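Local structure of periplasmic binding protein/LacI transcriptional regulator (Alkaliphilus metalliredigens, 3CTP) at residues 140-145 with 151-156; 225-230 with 251-256. The protein probably acts as a LacI-family DNA-binding transcriptional repressor, with a two-lobed periplasmic-binding-protein-like core that holds beta-D-xylulofuranose in this crystal. All coordinates share one frame; numbering follows the deposited sequence.

Contact 1: 140-145 with 151-156; sequences AFENHI and TISSDN. With XLF (beta-D-xylulofuranose), chain C.
A140 and F141 run parallel to T151 and I152, and the two strands are joined by a pair of nearly straight backbone bonds: I152 N to A140 O (2.8 Å) and E142 N to I152 O (2.9 Å). Just past the strand, E142 takes a positive phi (76°) and a gamma turn closes from N143 N to F141 O, swinging the E142 side chain toward the sugar. Its CG lies over the centre of the F141 ring, and the extended chain delivers a two-pronged carboxylate: OE1 receives O3 of xylulofuranose (2.5 Å), OE2 receives O4 (2.7 Å). OE1 also takes a water that S154 N and N156 ND2 hold from the other segment. With an alanine in place of E142, O3 and O4 of the sugar and the bridging water would probably lose their acceptor, and the F141 ring the CG packed on its face. On the other side of the sheet, T151 CG2 sits squarely over the H144 imidazole, 4.0 Å from its centroid, a CH-pi contact; E185 and D310 fix the ring nitrogens. F141 packs on helix 73-88, I152 on helix 286-302, while helix 185-200 brings R190 to N156, and strand 311-318 pairs with 151-154.

Contact 2: 225-230 with 251-256; sequences SMKDIV and KKRGVS. With NA (sodium ion), chain D.
R253 points toward segment 225-230 from CB, and bends at chi2 (-119°) and chi3 (-34°), both far from staggered values, lay its guanidinium against the backbone at M226 and K227. The aliphatic part of R253 is met by M226, whose chi1 of -173° sets CG opposite the backbone N. The two side chains slide past each other in opposite directions, M226 CG touching R253 CD at 3.9 Å. One face of the guanidinium is turned to the peptide, with K227 N 3.9 Å above the plane over its centre and K227 CA 3.6 Å from R253 CZ. The position of NH2 is doubtful, since it is modelled too close to K227 CB. The K227 chain, extended beyond CG, leads its ammonium away from R253.

R253 and V255 stand beside G254, the C-prime residue of a Schellman motif that ends helix 240-252: G254 N bonds to K251 O (2.9 Å) and V255 N to L250 O. The positive phi of G254 turns the chain out of the helix, and V255 comes back to face V230. There the two valines meet obliquely by their methyls, V230 CG2 to V255 CG2 at 3.8 Å. M226 and V255 both pack on L250 of helix 240-252, M226 reaching A249 as well, so that the apolar patch continues onto the helix. At the end of segment 225-230, V230 O binds the sodium ion at 2.4 Å, and two waters, Y232 O and E260 O complete its five ligands. On the helix end, K252 forms a salt bridge to E321 of the second subunit.

Contact 1 closes before contact 2 opens along the chain, and the two lie on opposite sides of its centre, their own centres 34 Å apart and their nearest atoms about 21 Å apart. They belong to different lobes of the periplasmic-binding-protein-like fold. Contact 1 joins two neighbouring strands inside the seven-stranded mixed sheet and faces the sugar cleft, whereas contact 2 lies on the surface, beside the four-stranded parallel sheet of the other lobe. Helix 240-252 spans part of the gap: N239, just before it, binds the sugar, and its C-terminal end, with the residues that follow, supplies segment 251-256. Contact 1 thus serves ligand recognition; contact 2 supplies one carbonyl to a peripheral sodium site, while its helix end meets the second subunit.

Contact 1: 140-145 with 151-156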
ATOM      1  N   ALA A 140       2.479  -6.540  21.013  1.00  8.33           N
ATOM      2  CA  ALA A 140       1.254  -6.085  20.320  1.00  9.36           C
ATOM      3  C   ALA A 140       1.404  -4.646  19.908  1.00  9.47           C
ATOM      4  O   ALA A 140       1.977  -3.850  20.649  1.00 10.42           O
ATOM      5  CB  ALA A 140       0.054  -6.188  21.256  1.00 10.47           C
ATOM      6  N   PHE A 141       0.912  -4.314  18.714  1.00  9.58           N
ATOM      7  CA  PHE A 141       0.756  -2.899  18.308  1.00  9.73           C
ATOM      8  C   PHE A 141      -0.708  -2.433  18.499  1.00  9.75           C
ATOM      9  O   PHE A 141      -1.633  -3.065  17.957  1.00 10.19           O
ATOM     10  CB  PHE A 141       1.239  -2.707  16.848  1.00  9.86           C
ATOM     11  CG  PHE A 141       1.033  -1.300  16.308  1.00 10.67           C
ATOM     12  CD1 PHE A 141       1.720  -0.222  16.855  1.00 11.58           C
ATOM     13  CD2 PHE A 141       0.156  -1.070  15.255  1.00  9.74           C
ATOM     14  CE1 PHE A 141       1.523   1.080  16.336  1.00  9.96           C
ATOM     15  CE2 PHE A 141      -0.045   0.226  14.742  1.00 10.55           C
ATOM     16  CZ  PHE A 141       0.635   1.282  15.285  1.00 11.26           C
ATOM     17  N   GLU A 142      -0.898  -1.386  19.317  1.00  9.60           N
ATOM     18  CA  GLU A 142      -2.204  -0.746  19.598  1.00 10.66           C
ATOM     19  C   GLU A 142      -3.161  -1.460  20.517  1.00 12.29           C
ATOM     20  O   GLU A 142      -3.524  -0.925  21.577  1.00 12.69           O
ATOM     21  CB  GLU A 142      -2.936  -0.353  18.316  1.00 11.07           C
ATOM     22  CG  GLU A 142      -2.177   0.782  17.629  1.00 12.53           C
ATOM     23  CD  GLU A 142      -2.902   1.360  16.418  1.00 13.27           C
ATOM     24  OE1 GLU A 142      -2.455   2.433  15.936  1.00 11.75           O
ATOM     25  OE2 GLU A 142      -3.898   0.752  15.958  1.00  9.99           O
ATOM     26  N   ASN A 143      -3.670  -2.614  20.083  1.00  9.37           N
ATOM     27  CA  ASN A 143      -4.715  -3.242  20.870  1.00  8.74           C
ATOM     28  C   ASN A 143      -4.097  -4.153  21.913  1.00 10.37           C
ATOM     29  O   ASN A 143      -3.187  -4.935  21.610  1.00 12.57           O
ATOM     30  CB  ASN A 143      -5.632  -4.083  19.973  1.00  8.24           C
ATOM     31  CG  ASN A 143      -6.629  -3.255  19.194  1.00 10.89           C
ATOM     32  OD1 ASN A 143      -6.642  -2.028  19.254  1.00  9.86           O
ATOM     33  ND2 ASN A 143      -7.492  -3.947  18.442  1.00 10.94           N
ATOM     34  N   HIS A 144      -4.621  -4.058  23.126  1.00 10.03           N
ATOM     35  CA  HIS A 144      -4.157  -4.893  24.231  1.00  9.42           C
ATOM     36  C   HIS A 144      -4.683  -6.302  24.051  1.00 12.57           C
ATOM     37  O   HIS A 144      -5.855  -6.498  23.752  1.00 16.22           O
ATOM     38  CB  HIS A 144      -4.674  -4.305  25.547  1.00 10.13           C
ATOM     39  CG  HIS A 144      -4.000  -3.021  25.911  1.00 11.43           C
ATOM     40  ND1 HIS A 144      -4.386  -1.801  25.394  1.00 15.22           N
ATOM     41  CD2 HIS A 144      -2.929  -2.769  26.705  1.00 12.55           C
ATOM     42  CE1 HIS A 144      -3.583  -0.853  25.851  1.00 15.32           C
ATOM     43  NE2 HIS A 144      -2.691  -1.414  26.648  1.00 17.72           N
ATOM     44  N   ILE A 145      -3.841  -7.297  24.306  1.00 11.28           N
ATOM     45  CA  ILE A 145      -4.243  -8.671  24.085  1.00 12.31           C
ATOM     46  C   ILE A 145      -4.456  -9.385  25.408  1.00 15.18           C
ATOM     47  O   ILE A 145      -5.594  -9.760  25.754  1.00 16.89           O
ATOM     48  CB  ILE A 145      -3.193  -9.377  23.213  1.00 12.31           C
ATOM     49  CG1 ILE A 145      -3.111  -8.638  21.895  1.00 12.02           C
ATOM     50  CG2 ILE A 145      -3.633 -10.826  22.917  1.00 16.00           C
ATOM     51  CD1 ILE A 145      -2.147  -9.292  20.896  1.00 13.56           C
ATOM     52  N   THR A 151       2.227  -3.860  24.981  1.00  8.44           N
ATOM     53  CA  THR A 151       1.518  -3.153  23.895  1.00 10.15           C
ATOM     54  C   THR A 151       2.263  -1.845  23.594  1.00 10.99           C
ATOM     55  O   THR A 151       2.532  -1.032  24.513  1.00 12.56           O
ATOM     56  CB  THR A 151       0.073  -2.808  24.339  1.00 12.31           C
ATOM     57  OG1 THR A 151      -0.576  -3.984  24.849  1.00 18.07           O
ATOM     58  CG2 THR A 151      -0.730  -2.242  23.180  1.00 13.62           C
ATOM     59  N   ILE A 152       2.603  -1.630  22.318  1.00  8.58           N
ATOM     60  CA  ILE A 152       3.296  -0.433  21.869  1.00  8.44           C
ATOM     61  C   ILE A 152       2.292   0.361  21.023  1.00  8.48           C
ATOM     62  O   ILE A 152       1.578  -0.210  20.197  1.00  9.16           O
ATOM     63  CB  ILE A 152       4.515  -0.813  20.961  1.00  8.74           C
ATOM     64  CG1 ILE A 152       5.539  -1.705  21.697  1.00 11.69           C
ATOM     65  CG2 ILE A 152       5.228   0.439  20.440  1.00  9.61           C
ATOM     66  CD1 ILE A 152       5.265  -3.275  21.590  1.00 10.49           C
ATOM     67  N   SER A 153       2.254   1.668  21.194  1.00  9.27           N
ATOM     68  CA  SER A 153       1.319   2.472  20.428  1.00  9.54           C
ATOM     69  C   SER A 153       1.818   3.883  20.302  1.00  9.76           C
ATOM     70  O   SER A 153       2.751   4.250  21.008  1.00 10.29           O
ATOM     71  CB  SER A 153      -0.017   2.455  21.153  1.00 12.41           C
ATOM     72  OG  SER A 153      -1.006   3.126  20.391  1.00 27.13           O
ATOM     73  N   SER A 154       1.234   4.678  19.397  1.00  8.83           N
ATOM     74  CA  SER A 154       1.461   6.116  19.452  1.00  8.92           C
ATOM     75  C   SER A 154       0.553   6.725  20.519  1.00  9.90           C
ATOM     76  O   SER A 154      -0.348   6.062  21.013  1.00 10.30           O
ATOM     77  CB  SER A 154       1.162   6.787  18.112  1.00  9.72           C
ATOM     78  OG  SER A 154       2.068   6.343  17.092  1.00 10.73           O
ATOM     79  N   ASP A 155       0.782   7.995  20.847  1.00  8.52           N
ATOM     80  CA  ASP A 155      -0.044   8.694  21.833  1.00  8.50           C
ATOM     81  C   ASP A 155      -1.335   9.165  21.188  1.00  9.23           C
ATOM     82  O   ASP A 155      -1.530  10.336  20.864  1.00  9.87           O
ATOM     83  CB  ASP A 155       0.767   9.862  22.422  1.00  9.28           C
ATOM     84  CG  ASP A 155       0.083  10.523  23.579  1.00 13.59           C
ATOM     85  OD1 ASP A 155      -1.055  10.131  23.945  1.00 13.06           O
ATOM     86  OD2 ASP A 155       0.708  11.484  24.087  1.00 14.84           O
ATOM     87  N   ASN A 156      -2.229   8.216  20.988  1.00  8.21           N
ATOM     88  CA  ASN A 156      -3.434   8.514  20.216  1.00  8.23           C
ATOM     89  C   ASN A 156      -4.413   9.455  20.913  1.00  7.37           C
ATOM     90  O   ASN A 156      -5.097  10.255  20.255  1.00  7.96           O
ATOM     91  CB  ASN A 156      -4.076   7.178  19.857  1.00  8.88           C
ATOM     92  CG  ASN A 156      -3.274   6.470  18.781  1.00  8.23           C
ATOM     93  OD1 ASN A 156      -3.020   7.053  17.722  1.00 10.11           O
ATOM     94  ND2 ASN A 156      -2.810   5.241  19.076  1.00 10.24           N
TER
HETATM   95  O4  XLF C 401      -5.631   1.791  14.164  1.00 10.69           O
HETATM   96  C4  XLF C 401      -5.243   3.081  13.684  1.00  9.94           C
HETATM   97  C5  XLF C 401      -6.215   3.467  12.578  1.00  7.80           C
HETATM   98  O5  XLF C 401      -5.478   3.373  11.354  1.00  8.98           O
HETATM   99  C3  XLF C 401      -3.890   3.016  12.995  1.00  9.19           C
HETATM  100  O3  XLF C 401      -2.865   3.642  13.778  1.00  9.46           O
HETATM  101  C2  XLF C 401      -4.162   3.775  11.725  1.00  9.00           C
HETATM  102  O2  XLF C 401      -4.154   5.197  11.964  1.00  8.32           O
HETATM  103  C1  XLF C 401      -3.207   3.411  10.607  1.00  6.89           C
HETATM  104  O1  XLF C 401      -3.610   4.082   9.404  1.00 10.36           O
HETATM  105  O   HOH W   1      -0.766   4.007  17.286  1.00  9.93           O
HETATM  106  O   HOH W   2      -1.251  -6.645  25.165  1.00 19.17           O

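Contact 2: 225-230 with 251-256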
ATOM      1  N   SER A 225     -26.157  11.789   2.608  1.00 19.09           N
ATOM      2  CA  SER A 225     -26.136  13.239   2.898  1.00 20.96           C
ATOM      3  C   SER A 225     -24.742  13.827   2.744  1.00 20.76           C
ATOM      4  O   SER A 225     -24.355  14.772   3.446  1.00 20.72           O
ATOM      5  CB  SER A 225     -26.662  13.524   4.301  1.00 23.07           C
ATOM      6  OG  SER A 225     -28.085  13.489   4.319  1.00 39.85           O
ATOM      7  N   MET A 226     -23.984  13.272   1.810  1.00 20.70           N
ATOM      8  CA  MET A 226     -22.680  13.815   1.466  1.00 19.91           C
ATOM      9  C   MET A 226     -22.809  15.298   1.136  1.00 19.47           C
ATOM     10  O   MET A 226     -21.898  16.085   1.377  1.00 18.84           O
ATOM     11  CB  MET A 226     -22.125  13.059   0.257  1.00 20.09           C
ATOM     12  CG  MET A 226     -20.701  13.403  -0.128  1.00 26.27           C
ATOM     13  SD  MET A 226     -19.450  12.914   1.057  1.00 18.01           S
ATOM     14  CE  MET A 226     -18.378  14.363   0.916  1.00 22.44           C
ATOM     15  N   LYS A 227     -23.951  15.691   0.585  1.00 20.29           N
ATOM     16  CA  LYS A 227     -24.135  17.095   0.164  1.00 22.71           C
ATOM     17  C   LYS A 227     -24.022  18.106   1.321  1.00 23.83           C
ATOM     18  O   LYS A 227     -23.773  19.301   1.092  1.00 23.61           O
ATOM     19  CB  LYS A 227     -25.474  17.254  -0.555  1.00 24.14           C
ATOM     20  CG  LYS A 227     -26.677  17.234   0.370  1.00 33.44           C
ATOM     21  CD  LYS A 227     -27.979  17.466  -0.420  1.00 33.18           C
ATOM     22  CE  LYS A 227     -29.186  16.909   0.316  1.00 35.80           C
ATOM     23  NZ  LYS A 227     -30.426  17.002  -0.522  1.00 38.77           N
ATOM     24  N   ASP A 228     -24.194  17.632   2.552  1.00 22.76           N
ATOM     25  CA  ASP A 228     -24.165  18.499   3.724  1.00 22.42           C
ATOM     26  C   ASP A 228     -22.748  18.641   4.313  1.00 20.65           C
ATOM     27  O   ASP A 228     -22.522  19.476   5.190  1.00 20.79           O
ATOM     28  CB  ASP A 228     -25.058  17.931   4.835  1.00 24.53           C
ATOM     29  CG  ASP A 228     -26.532  17.926   4.474  1.00 45.66           C
ATOM     30  OD1 ASP A 228     -26.947  18.673   3.557  1.00 32.05           O
ATOM     31  OD2 ASP A 228     -27.282  17.168   5.130  1.00 32.64           O
ATOM     32  N   ILE A 229     -21.800  17.821   3.861  1.00 18.52           N
ATOM     33  CA  ILE A 229     -20.491  17.772   4.528  1.00 18.10           C
ATOM     34  C   ILE A 229     -19.738  19.076   4.317  1.00 17.72           C
ATOM     35  O   ILE A 229     -18.979  19.516   5.183  1.00 16.56           O
ATOM     36  CB  ILE A 229     -19.677  16.566   4.006  1.00 19.26           C
ATOM     37  CG1 ILE A 229     -20.401  15.257   4.336  1.00 21.64           C
ATOM     38  CG2 ILE A 229     -18.243  16.568   4.524  1.00 19.22           C
ATOM     39  CD1 ILE A 229     -20.502  14.939   5.817  1.00 26.55           C
ATOM     40  N   VAL A 230     -19.944  19.711   3.162  1.00 17.59           N
ATOM     41  CA  VAL A 230     -19.279  20.974   2.899  1.00 18.87           C
ATOM     42  C   VAL A 230     -19.688  22.019   3.931  1.00 18.04           C
ATOM     43  O   VAL A 230     -18.991  23.025   4.105  1.00 19.79           O
ATOM     44  CB  VAL A 230     -19.573  21.511   1.481  1.00 19.63           C
ATOM     45  CG1 VAL A 230     -21.023  21.911   1.360  1.00 22.17           C
ATOM     46  CG2 VAL A 230     -18.660  22.711   1.173  1.00 21.35           C
ATOM     47  N   LYS A 251     -13.990  16.585  -3.484  1.00 13.35           N
ATOM     48  CA  LYS A 251     -13.527  17.124  -4.777  1.00 14.08           C
ATOM     49  C   LYS A 251     -14.530  16.810  -5.901  1.00 16.95           C
ATOM     50  O   LYS A 251     -14.771  17.653  -6.796  1.00 17.34           O
ATOM     51  CB  LYS A 251     -12.138  16.554  -5.133  1.00 14.87           C
ATOM     52  CG  LYS A 251     -10.981  17.141  -4.336  1.00 22.14           C
ATOM     53  CD  LYS A 251      -9.712  16.333  -4.612  1.00 27.05           C
ATOM     54  CE  LYS A 251      -8.492  16.908  -3.916  1.00 27.90           C
ATOM     55  NZ  LYS A 251      -7.252  16.169  -4.345  1.00 36.34           N
ATOM     56  N   LYS A 252     -15.106  15.611  -5.881  1.00 17.04           N
ATOM     57  CA  LYS A 252     -16.074  15.226  -6.919  1.00 18.63           C
ATOM     58  C   LYS A 252     -17.277  16.167  -6.907  1.00 19.25           C
ATOM     59  O   LYS A 252     -17.956  16.336  -7.930  1.00 20.22           O
ATOM     60  CB  LYS A 252     -16.547  13.793  -6.717  1.00 20.53           C
ATOM     61  CG  LYS A 252     -15.496  12.720  -6.961  1.00 39.31           C
ATOM     62  CD  LYS A 252     -14.943  12.790  -8.371  1.00 37.23           C
ATOM     63  CE  LYS A 252     -14.342  11.457  -8.789  1.00 40.80           C
ATOM     64  NZ  LYS A 252     -13.423  11.612  -9.953  1.00 42.37           N
ATOM     65  N   ARG A 253     -17.542  16.781  -5.760  1.00 18.20           N
ATOM     66  CA  ARG A 253     -18.690  17.677  -5.631  1.00 18.77           C
ATOM     67  C   ARG A 253     -18.262  19.122  -5.838  1.00 20.31           C
ATOM     68  O   ARG A 253     -19.036  20.034  -5.584  1.00 22.09           O
ATOM     69  CB  ARG A 253     -19.336  17.581  -4.249  1.00 19.42           C
ATOM     70  CG  ARG A 253     -19.266  16.259  -3.541  1.00 41.20           C
ATOM     71  CD  ARG A 253     -20.646  15.697  -3.272  1.00 26.18           C
ATOM     72  NE  ARG A 253     -21.661  16.709  -2.998  1.00 42.30           N
ATOM     73  CZ  ARG A 253     -22.963  16.511  -3.186  1.00 30.01           C
ATOM     74  NH1 ARG A 253     -23.394  15.341  -3.640  1.00 41.73           N
ATOM     75  NH2 ARG A 253     -23.834  17.474  -2.922  1.00 44.59           N
ATOM     76  N   GLY A 254     -17.019  19.341  -6.242  1.00 19.78           N
ATOM     77  CA  GLY A 254     -16.541  20.698  -6.494  1.00 20.66           C
ATOM     78  C   GLY A 254     -16.180  21.503  -5.265  1.00 21.14           C
ATOM     79  O   GLY A 254     -16.064  22.731  -5.330  1.00 21.93           O
ATOM     80  N   VAL A 255     -15.976  20.822  -4.139  1.00 20.36           N
ATOM     81  CA  VAL A 255     -15.661  21.501  -2.879  1.00 19.93           C
ATOM     82  C   VAL A 255     -14.206  21.952  -2.867  1.00 20.70           C
ATOM     83  O   VAL A 255     -13.321  21.214  -3.316  1.00 21.91           O
ATOM     84  CB  VAL A 255     -15.976  20.581  -1.660  1.00 19.55           C
ATOM     85  CG1 VAL A 255     -15.455  21.176  -0.360  1.00 14.73           C
ATOM     86  CG2 VAL A 255     -17.464  20.361  -1.553  1.00 19.85           C
ATOM     87  N   SER A 256     -13.957  23.173  -2.380  1.00 18.49           N
ATOM     88  CA  SER A 256     -12.609  23.706  -2.326  1.00 18.18           C
ATOM     89  C   SER A 256     -12.064  23.511  -0.927  1.00 17.51           C
ATOM     90  O   SER A 256     -12.683  23.905   0.054  1.00 18.26           O
ATOM     91  CB  SER A 256     -12.579  25.203  -2.689  1.00 19.77           C
ATOM     92  OG  SER A 256     -12.658  25.356  -4.101  1.00 28.87           O
TER
HETATM   93 NA    NA D 402     -17.696  24.725   5.128  1.00 12.78          NA
HETATM   94  O   HOH W   3     -18.955  26.208   4.016  1.00 26.90           O
HETATM   95  O   HOH W   4     -17.508  26.445   6.566  1.00 30.61           O